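Local coordinates for BexL (Amycolatopsis orientalis, PDB 4XRW), which probably cyclises, dehydrates and aromatises a polyketide intermediate as a di-domain aromatase/cyclase of the BE-7585A biosynthetic pathway, at residues A34-V44 and R86-I95; W47-D58 and R68-N76. One frame throughout, in Å; residues are numbered along the deposited sequence.

Interaction 1: A34-V44 and R86-I95; sequences ADEVYRLVAEV and RELDPAARRI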
# COMPACT_ATOMS: atom_id res chain seq x y z
N ALA A 34 22.73 3.15 2.12
CA ALA A 34 22.45 2.83 0.71
C ALA A 34 21.88 1.43 0.52
O ALA A 34 21.01 1.22 -0.32
CB ALA A 34 23.71 2.98 -0.11
N ASP A 35 22.37 0.46 1.28
CA ASP A 35 21.94 -0.91 1.07
C ASP A 35 20.47 -1.11 1.45
O ASP A 35 19.74 -1.88 0.80
CB ASP A 35 22.84 -1.88 1.84
CG ASP A 35 24.23 -2.04 1.20
OD1 ASP A 35 24.43 -1.61 0.04
OD2 ASP A 35 25.11 -2.63 1.86
N GLU A 36 20.03 -0.40 2.48
CA GLU A 36 18.66 -0.50 2.94
C GLU A 36 17.69 0.21 2.00
O GLU A 36 16.61 -0.31 1.72
CB GLU A 36 18.54 0.06 4.36
CG GLU A 36 17.12 -0.03 4.97
CD GLU A 36 16.54 -1.47 5.03
OE1 GLU A 36 17.23 -2.44 4.64
OE2 GLU A 36 15.38 -1.62 5.48
N VAL A 37 18.08 1.39 1.50
CA VAL A 37 17.22 2.09 0.55
C VAL A 37 17.07 1.23 -0.70
O VAL A 37 15.96 1.07 -1.21
CB VAL A 37 17.77 3.47 0.18
CG1 VAL A 37 16.93 4.13 -0.90
CG2 VAL A 37 17.82 4.36 1.43
N TYR A 38 18.19 0.70 -1.18
CA TYR A 38 18.17 -0.20 -2.34
C TYR A 38 17.21 -1.34 -2.09
O TYR A 38 16.37 -1.66 -2.95
CB TYR A 38 19.55 -0.78 -2.66
CG TYR A 38 19.48 -1.82 -3.76
CD1 TYR A 38 19.52 -1.45 -5.10
CD2 TYR A 38 19.32 -3.16 -3.47
CE1 TYR A 38 19.43 -2.39 -6.11
CE2 TYR A 38 19.24 -4.10 -4.47
CZ TYR A 38 19.30 -3.71 -5.78
OH TYR A 38 19.21 -4.66 -6.78
N ARG A 39 17.33 -1.97 -0.93
CA ARG A 39 16.49 -3.11 -0.58
C ARG A 39 15.01 -2.76 -0.59
O ARG A 39 14.19 -3.58 -1.00
CB ARG A 39 16.88 -3.67 0.79
CG ARG A 39 16.12 -4.93 1.18
CD ARG A 39 16.37 -5.34 2.62
NE ARG A 39 15.59 -4.55 3.59
CZ ARG A 39 14.29 -4.73 3.85
NH1 ARG A 39 13.59 -5.66 3.19
NH2 ARG A 39 13.69 -3.96 4.74
N LEU A 40 14.66 -1.56 -0.14
CA LEU A 40 13.24 -1.19 -0.04
C LEU A 40 12.60 -0.96 -1.41
O LEU A 40 11.40 -1.22 -1.61
CB LEU A 40 13.08 0.05 0.85
CG LEU A 40 13.38 -0.16 2.35
CD1 LEU A 40 13.61 1.17 3.04
CD2 LEU A 40 12.23 -0.89 3.04
N VAL A 41 13.40 -0.50 -2.36
CA VAL A 41 12.90 -0.32 -3.71
C VAL A 41 13.00 -1.62 -4.50
O VAL A 41 12.17 -1.90 -5.36
CB VAL A 41 13.65 0.81 -4.42
CG1 VAL A 41 13.10 1.04 -5.83
CG2 VAL A 41 13.58 2.10 -3.58
N ALA A 42 14.01 -2.42 -4.20
CA ALA A 42 14.19 -3.66 -4.96
C ALA A 42 13.15 -4.71 -4.56
O ALA A 42 12.61 -5.43 -5.42
CB ALA A 42 15.59 -4.20 -4.76
N GLU A 43 12.84 -4.79 -3.27
CA GLU A 43 11.90 -5.78 -2.75
C GLU A 43 10.47 -5.18 -2.65
O GLU A 43 10.17 -4.40 -1.75
CB GLU A 43 12.39 -6.29 -1.40
CG GLU A 43 13.77 -6.98 -1.52
CD GLU A 43 14.25 -7.64 -0.22
OE1 GLU A 43 13.51 -7.63 0.79
OE2 GLU A 43 15.39 -8.17 -0.23
N VAL A 44 9.63 -5.54 -3.61
CA VAL A 44 8.39 -4.79 -3.87
C VAL A 44 7.33 -4.95 -2.81
O VAL A 44 6.35 -4.21 -2.78
CB VAL A 44 7.79 -5.18 -5.24
CG1 VAL A 44 8.84 -5.00 -6.33
CG2 VAL A 44 7.28 -6.60 -5.24
N ARG A 86 11.69 -4.84 -14.99
CA ARG A 86 12.84 -4.30 -14.26
C ARG A 86 14.06 -5.21 -14.39
O ARG A 86 13.94 -6.42 -14.56
CB ARG A 86 12.54 -4.09 -12.78
CG ARG A 86 11.21 -3.38 -12.50
CD ARG A 86 11.19 -2.78 -11.09
NE ARG A 86 11.40 -3.78 -10.08
CZ ARG A 86 11.73 -3.54 -8.81
NH1 ARG A 86 11.92 -2.30 -8.36
NH2 ARG A 86 11.89 -4.57 -8.01
N GLU A 87 15.21 -4.56 -14.34
CA GLU A 87 16.49 -5.23 -14.23
C GLU A 87 17.20 -4.72 -13.00
O GLU A 87 17.46 -3.51 -12.88
CB GLU A 87 17.35 -4.98 -15.47
CG GLU A 87 16.80 -5.65 -16.72
CD GLU A 87 15.85 -4.76 -17.51
OE1 GLU A 87 16.07 -3.52 -17.57
OE2 GLU A 87 14.89 -5.30 -18.10
N LEU A 88 17.59 -5.65 -12.13
CA LEU A 88 18.16 -5.30 -10.83
C LEU A 88 19.69 -5.53 -10.81
O LEU A 88 20.15 -6.57 -11.25
CB LEU A 88 17.51 -6.12 -9.73
CG LEU A 88 16.15 -5.62 -9.19
CD1 LEU A 88 15.10 -5.59 -10.27
CD2 LEU A 88 15.68 -6.50 -8.05
N ASP A 89 20.45 -4.57 -10.31
CA ASP A 89 21.92 -4.73 -10.19
C ASP A 89 22.33 -4.36 -8.77
O ASP A 89 22.66 -3.22 -8.48
CB ASP A 89 22.64 -3.85 -11.23
CG ASP A 89 24.16 -4.07 -11.25
OD1 ASP A 89 24.72 -4.66 -10.29
OD2 ASP A 89 24.77 -3.62 -12.24
N PRO A 90 22.29 -5.33 -7.85
CA PRO A 90 22.54 -5.03 -6.44
C PRO A 90 23.96 -4.55 -6.11
O PRO A 90 24.12 -3.78 -5.16
CB PRO A 90 22.26 -6.37 -5.75
CG PRO A 90 22.30 -7.39 -6.83
CD PRO A 90 21.80 -6.71 -8.04
N ALA A 91 24.95 -4.98 -6.89
CA ALA A 91 26.33 -4.57 -6.65
C ALA A 91 26.48 -3.08 -6.92
O ALA A 91 27.18 -2.37 -6.19
CB ALA A 91 27.29 -5.36 -7.51
N ALA A 92 25.84 -2.61 -7.99
CA ALA A 92 25.86 -1.20 -8.36
C ALA A 92 24.74 -0.39 -7.67
O ALA A 92 24.68 0.84 -7.79
CB ALA A 92 25.74 -1.08 -9.84
N ARG A 93 23.87 -1.09 -6.94
CA ARG A 93 22.68 -0.50 -6.34
C ARG A 93 21.92 0.28 -7.42
O ARG A 93 21.61 1.46 -7.25
CB ARG A 93 23.04 0.41 -5.15
CG ARG A 93 23.85 -0.31 -4.04
CD ARG A 93 24.07 0.58 -2.84
NE ARG A 93 25.13 0.09 -1.96
CZ ARG A 93 26.42 0.34 -2.13
NH1 ARG A 93 26.85 1.06 -3.16
NH2 ARG A 93 27.31 -0.14 -1.27
N ARG A 94 21.65 -0.39 -8.54
CA ARG A 94 20.86 0.20 -9.63
C ARG A 94 19.67 -0.68 -9.97
O ARG A 94 19.77 -1.91 -9.94
CB ARG A 94 21.69 0.40 -10.90
CG ARG A 94 22.78 1.47 -10.81
CD ARG A 94 23.70 1.51 -12.04
NE ARG A 94 23.22 2.29 -13.19
CZ ARG A 94 22.61 1.79 -14.27
NH1 ARG A 94 22.36 0.49 -14.37
NH2 ARG A 94 22.24 2.60 -15.27
N ILE A 95 18.56 -0.03 -10.31
CA ILE A 95 17.35 -0.71 -10.75
C ILE A 95 16.84 0.02 -11.99
O ILE A 95 16.46 1.18 -11.90
CB ILE A 95 16.25 -0.70 -9.68
CG1 ILE A 95 16.74 -1.37 -8.39
CG2 ILE A 95 15.00 -1.44 -10.23
CD1 ILE A 95 15.86 -1.14 -7.25
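Tyr-38 of helix 34-42 reaches across to the hairpin formed by strands 80-89 and 94-99, meeting Arg-93, Ile-95 and Pro-90 in turn. Its CG stands anti to the backbone N (chi1 174°), which sends the ring out from the helix. CB points toward the hairpin; beyond it, CD1 lies 3.5 Å from Arg-93 CA, and CE1 comes to 3.7 Å from Ile-95 CG1. Farther out, CZ packs on CA and CB of Pro-90, and the hydroxyl OH ends beside the proline ring, 3.5 Å from Pro-90 CD, with Leu-88 CB also close. The turn is shaped by a G1 beta bulge, Arg-93 and Arg-94 both facing Asp-89, whose OD1 accepts from Ala-92 N in an Asx motif. In the helix-grip fold of the polyketide cyclase family this places a short helix against the hairpin that joins two inner strands of the antiparallel sheet. Two arginines fasten the helix at its ends. Near its start, the extended chain of Arg-93 lays CD against Ala-34 CB, and NE forms a salt bridge with Asp-35 OD1 (2.7 Å), the N-H running almost straight at 172°. In the last turn of the helix, Arg-86 gives NH1 to Val-41 O at 3.0 Å and NH2 to Ala-42 O at 2.8 Å. Both acceptors lie at the guanidinium edge, although each nitrogen is well off the plane of its carbonyl. NH2 also has a salt bridge to Glu-67. Between these anchors, Ile-95 CD1 packs against Val-41 CG1 (3.8 Å) and Ala-42 CB, which also touches Leu-88 CD2.

Interaction 2: W47-D58 and R68-N76; sequences WPRIFPPTVFVD and RIRIWATAN
A beta hairpin with a classic beta bulge joins 47-58 to 68-76: Val-55 and Phe-56 both face Trp-72, and their amides reach Trp-72 O from the same face of its carbonyl plane, Val-55 N at 2.7 Å and Phe-56 N at 3.3 Å. Trp-72 N returns a nearly straight bond to Phe-56 O. Farther along, Asp-58 and Arg-70 form a second hydrogen-bonded pair; at the opposite end, Thr-74 N binds Pro-53 O at 2.8 Å. On the face carrying Phe-56, Asp-58 and Trp-72, the phenyl and indole side chains run alongside each other, Phe-56 CD2 3.8 Å from Trp-72 CZ3, with the ring planes 31° apart. The indole edge carrying CZ3 and CH2 meets Asp-58 OD1, 3.2 Å from CZ3, while Arg-70 CG covers one indole face near its rim. Asp-58 CG sits between its own backbone N and carbonyl carbon (chi1 73°), and this turns OD1 over to the tryptophan; a water donates to OD1 and accepts a weak bond from NE of Arg-70, whose NH1 is hydrogen-bonded to Asn-81 OD1. Strand 54-59 is one of the two outermost strands of the first domain's seven-stranded sheet in the helix-grip fold, and this face looks to the second domain, where Phe-241 meets Trp-72 edge-to-face and Arg-245 touches Phe-56 and Asp-58. On the other face, Val-57 CG1 touches both Ile-69 CB and Ile-71 CG1. The indole of Trp-47 comes in from helix 47-50, its CZ3 edge 3.6 Å from Ile-71 CD1 and CH2 near Ile-69 CD1. On that same sheet face, Thr-54 OG1 hydrogen-bonds a bound MES, probably from the crystallisation liquor.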
# COMPACT_ATOMS: atom_id res chain seq x y z
N TRP A 47 6.90 -1.63 -1.21
CA TRP A 47 6.51 -0.40 -1.89
C TRP A 47 5.35 0.32 -1.19
O TRP A 47 5.39 1.53 -1.12
CB TRP A 47 6.13 -0.68 -3.33
CG TRP A 47 7.33 -0.83 -4.26
CD1 TRP A 47 8.60 -1.11 -3.93
CD2 TRP A 47 7.30 -0.67 -5.68
NE1 TRP A 47 9.40 -1.16 -5.08
CE2 TRP A 47 8.62 -0.90 -6.16
CE3 TRP A 47 6.29 -0.38 -6.60
CZ2 TRP A 47 8.93 -0.86 -7.51
CZ3 TRP A 47 6.60 -0.32 -7.93
CH2 TRP A 47 7.92 -0.56 -8.38
N PRO A 48 4.34 -0.43 -0.70
CA PRO A 48 3.23 0.34 -0.10
C PRO A 48 3.69 1.19 1.09
O PRO A 48 3.09 2.22 1.40
CB PRO A 48 2.23 -0.76 0.31
CG PRO A 48 2.46 -1.84 -0.76
CD PRO A 48 4.00 -1.85 -0.86
N ARG A 49 4.79 0.78 1.73
CA ARG A 49 5.26 1.53 2.89
C ARG A 49 6.03 2.77 2.53
O ARG A 49 6.09 3.71 3.32
CB ARG A 49 6.16 0.66 3.79
CG ARG A 49 5.68 -0.75 4.03
CD ARG A 49 6.70 -1.53 4.87
NE ARG A 49 6.14 -2.81 5.30
CZ ARG A 49 6.50 -3.45 6.40
NH1 ARG A 49 7.43 -2.94 7.21
NH2 ARG A 49 5.92 -4.61 6.70
N ILE A 50 6.66 2.78 1.35
CA ILE A 50 7.54 3.89 0.94
C ILE A 50 7.02 4.74 -0.21
O ILE A 50 7.48 5.88 -0.40
CB ILE A 50 8.93 3.38 0.54
CG1 ILE A 50 8.86 2.45 -0.67
CG2 ILE A 50 9.54 2.66 1.68
CD1 ILE A 50 10.24 2.18 -1.33
N PHE A 51 6.11 4.17 -1.00
CA PHE A 51 5.37 4.92 -2.04
C PHE A 51 3.89 5.04 -1.66
O PHE A 51 3.13 4.10 -1.86
CB PHE A 51 5.51 4.25 -3.41
CG PHE A 51 6.94 4.11 -3.87
CD1 PHE A 51 7.72 5.22 -4.10
CD2 PHE A 51 7.50 2.87 -4.05
CE1 PHE A 51 9.03 5.10 -4.50
CE2 PHE A 51 8.84 2.73 -4.48
CZ PHE A 51 9.59 3.85 -4.69
N PRO A 52 3.47 6.19 -1.16
CA PRO A 52 2.08 6.29 -0.68
C PRO A 52 1.00 5.88 -1.69
O PRO A 52 0.03 5.28 -1.25
CB PRO A 52 1.96 7.77 -0.29
CG PRO A 52 3.35 8.12 0.15
CD PRO A 52 4.25 7.40 -0.81
N PRO A 53 1.17 6.11 -3.00
CA PRO A 53 0.10 5.64 -3.89
C PRO A 53 -0.01 4.13 -4.06
O PRO A 53 -1.05 3.67 -4.52
CB PRO A 53 0.44 6.29 -5.24
CG PRO A 53 1.34 7.45 -4.88
CD PRO A 53 2.16 6.91 -3.73
N THR A 54 1.04 3.39 -3.76
CA THR A 54 1.09 1.96 -4.10
C THR A 54 0.24 1.16 -3.11
O THR A 54 0.41 1.25 -1.90
CB THR A 54 2.53 1.42 -4.11
OG1 THR A 54 3.33 2.18 -5.04
CG2 THR A 54 2.53 -0.00 -4.55
N VAL A 55 -0.66 0.35 -3.66
CA VAL A 55 -1.47 -0.55 -2.81
C VAL A 55 -0.86 -1.95 -2.73
O VAL A 55 -0.85 -2.57 -1.65
CB VAL A 55 -2.92 -0.62 -3.33
CG1 VAL A 55 -3.74 -1.53 -2.44
CG2 VAL A 55 -3.52 0.81 -3.36
N PHE A 56 -0.36 -2.48 -3.83
CA PHE A 56 0.24 -3.82 -3.82
C PHE A 56 1.04 -4.02 -5.10
O PHE A 56 0.73 -3.41 -6.11
CB PHE A 56 -0.85 -4.89 -3.70
CG PHE A 56 -0.35 -6.28 -3.57
CD1 PHE A 56 0.41 -6.66 -2.48
CD2 PHE A 56 -0.67 -7.25 -4.51
CE1 PHE A 56 0.86 -7.96 -2.35
CE2 PHE A 56 -0.22 -8.54 -4.37
CZ PHE A 56 0.55 -8.87 -3.28
N VAL A 57 2.05 -4.89 -5.04
CA VAL A 57 2.84 -5.24 -6.19
C VAL A 57 2.99 -6.73 -6.21
O VAL A 57 3.30 -7.33 -5.18
CB VAL A 57 4.27 -4.60 -6.16
CG1 VAL A 57 4.97 -4.83 -7.52
CG2 VAL A 57 4.23 -3.13 -5.83
N ASP A 58 2.75 -7.38 -7.33
CA ASP A 58 3.23 -8.78 -7.36
C ASP A 58 3.89 -9.10 -8.67
O ASP A 58 4.01 -8.23 -9.54
CB ASP A 58 2.11 -9.78 -7.01
CG ASP A 58 1.10 -9.95 -8.10
OD1 ASP A 58 1.06 -9.11 -9.02
OD2 ASP A 58 0.34 -10.95 -8.03
N ARG A 68 9.17 -9.11 -14.38
CA ARG A 68 8.03 -8.25 -14.69
C ARG A 68 7.10 -8.24 -13.49
O ARG A 68 6.82 -9.29 -12.89
CB ARG A 68 7.28 -8.74 -15.92
CG ARG A 68 8.14 -8.72 -17.15
CD ARG A 68 7.42 -9.42 -18.31
NE ARG A 68 6.19 -8.71 -18.67
CZ ARG A 68 5.03 -9.29 -18.96
NH1 ARG A 68 4.89 -10.61 -18.96
NH2 ARG A 68 3.99 -8.53 -19.27
N ILE A 69 6.63 -7.05 -13.14
CA ILE A 69 5.79 -6.87 -11.96
C ILE A 69 4.52 -6.15 -12.36
O ILE A 69 4.46 -5.47 -13.40
CB ILE A 69 6.52 -6.08 -10.81
CG1 ILE A 69 7.00 -4.70 -11.31
CG2 ILE A 69 7.63 -6.91 -10.25
CD1 ILE A 69 7.54 -3.80 -10.24
N ARG A 70 3.49 -6.38 -11.57
CA ARG A 70 2.19 -5.75 -11.70
C ARG A 70 1.97 -4.91 -10.46
O ARG A 70 2.07 -5.41 -9.34
CB ARG A 70 1.04 -6.78 -11.86
CG ARG A 70 -0.26 -6.09 -12.18
CD ARG A 70 -1.42 -7.03 -12.46
NE ARG A 70 -1.10 -7.96 -13.55
CZ ARG A 70 -1.26 -7.69 -14.84
NH1 ARG A 70 -1.74 -6.52 -15.24
NH2 ARG A 70 -0.92 -8.61 -15.74
N ILE A 71 1.71 -3.63 -10.69
CA ILE A 71 1.60 -2.62 -9.65
C ILE A 71 0.15 -2.16 -9.61
O ILE A 71 -0.42 -1.79 -10.64
CB ILE A 71 2.50 -1.43 -9.94
CG1 ILE A 71 3.97 -1.84 -10.00
CG2 ILE A 71 2.31 -0.36 -8.89
CD1 ILE A 71 4.77 -0.98 -10.96
N TRP A 72 -0.44 -2.20 -8.42
CA TRP A 72 -1.73 -1.57 -8.19
C TRP A 72 -1.51 -0.29 -7.34
O TRP A 72 -0.85 -0.32 -6.28
CB TRP A 72 -2.71 -2.52 -7.45
CG TRP A 72 -3.19 -3.70 -8.19
CD1 TRP A 72 -4.41 -3.86 -8.85
CD2 TRP A 72 -2.51 -4.92 -8.35
NE1 TRP A 72 -4.48 -5.10 -9.39
CE2 TRP A 72 -3.32 -5.77 -9.11
CE3 TRP A 72 -1.28 -5.38 -7.90
CZ2 TRP A 72 -2.95 -7.05 -9.43
CZ3 TRP A 72 -0.91 -6.67 -8.23
CH2 TRP A 72 -1.74 -7.48 -8.99
N ALA A 73 -2.09 0.82 -7.78
CA ALA A 73 -1.92 2.10 -7.11
C ALA A 73 -3.16 2.98 -7.19
O ALA A 73 -4.07 2.76 -8.02
CB ALA A 73 -0.74 2.85 -7.69
N THR A 74 -3.19 3.99 -6.33
CA THR A 74 -4.39 4.83 -6.17
C THR A 74 -4.56 5.83 -7.31
O THR A 74 -5.70 6.22 -7.63
CB THR A 74 -4.34 5.56 -4.80
OG1 THR A 74 -3.13 6.31 -4.70
CG2 THR A 74 -4.31 4.53 -3.70
N ALA A 75 -3.47 6.22 -7.97
CA ALA A 75 -3.53 7.07 -9.17
C ALA A 75 -4.44 8.30 -9.02
O ALA A 75 -5.34 8.56 -9.83
CB ALA A 75 -3.97 6.23 -10.37
N ASN A 76 -4.24 9.05 -7.94
CA ASN A 76 -4.95 10.31 -7.76
C ASN A 76 -6.48 10.21 -7.85
O ASN A 76 -7.12 11.09 -8.44
CB ASN A 76 -4.44 11.32 -8.80
CG ASN A 76 -2.94 11.58 -8.67
OD1 ASN A 76 -2.37 11.51 -7.57
ND2 ASN A 76 -2.30 11.87 -9.78
O HOH W 1 -0.37 -10.49 -11.37

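How the interactions relate
Both contacts lie in the first of the two polyketide cyclase domains, their centres about 17 Å apart. Along the chain, 34-44 comes first, then the two segments of interaction 2, and finally 86-95, so the hairpin contact is formed entirely between the partners of interaction 1. Strands 67-73 and 80-89 are neighbours in one antiparallel sheet, while helices 34-42 and 47-50 follow each other in sequence; the two contacts thus tie consecutive helices to the same sheet. Trp-47 joins the two: its NE1 lies 2.9 Å from Val-41 O, a probable hydrogen bond, and its CZ2 packs against Arg-86 NH1. Interaction 2 lies near the chain centre, facing the second domain; interaction 1 is farther out.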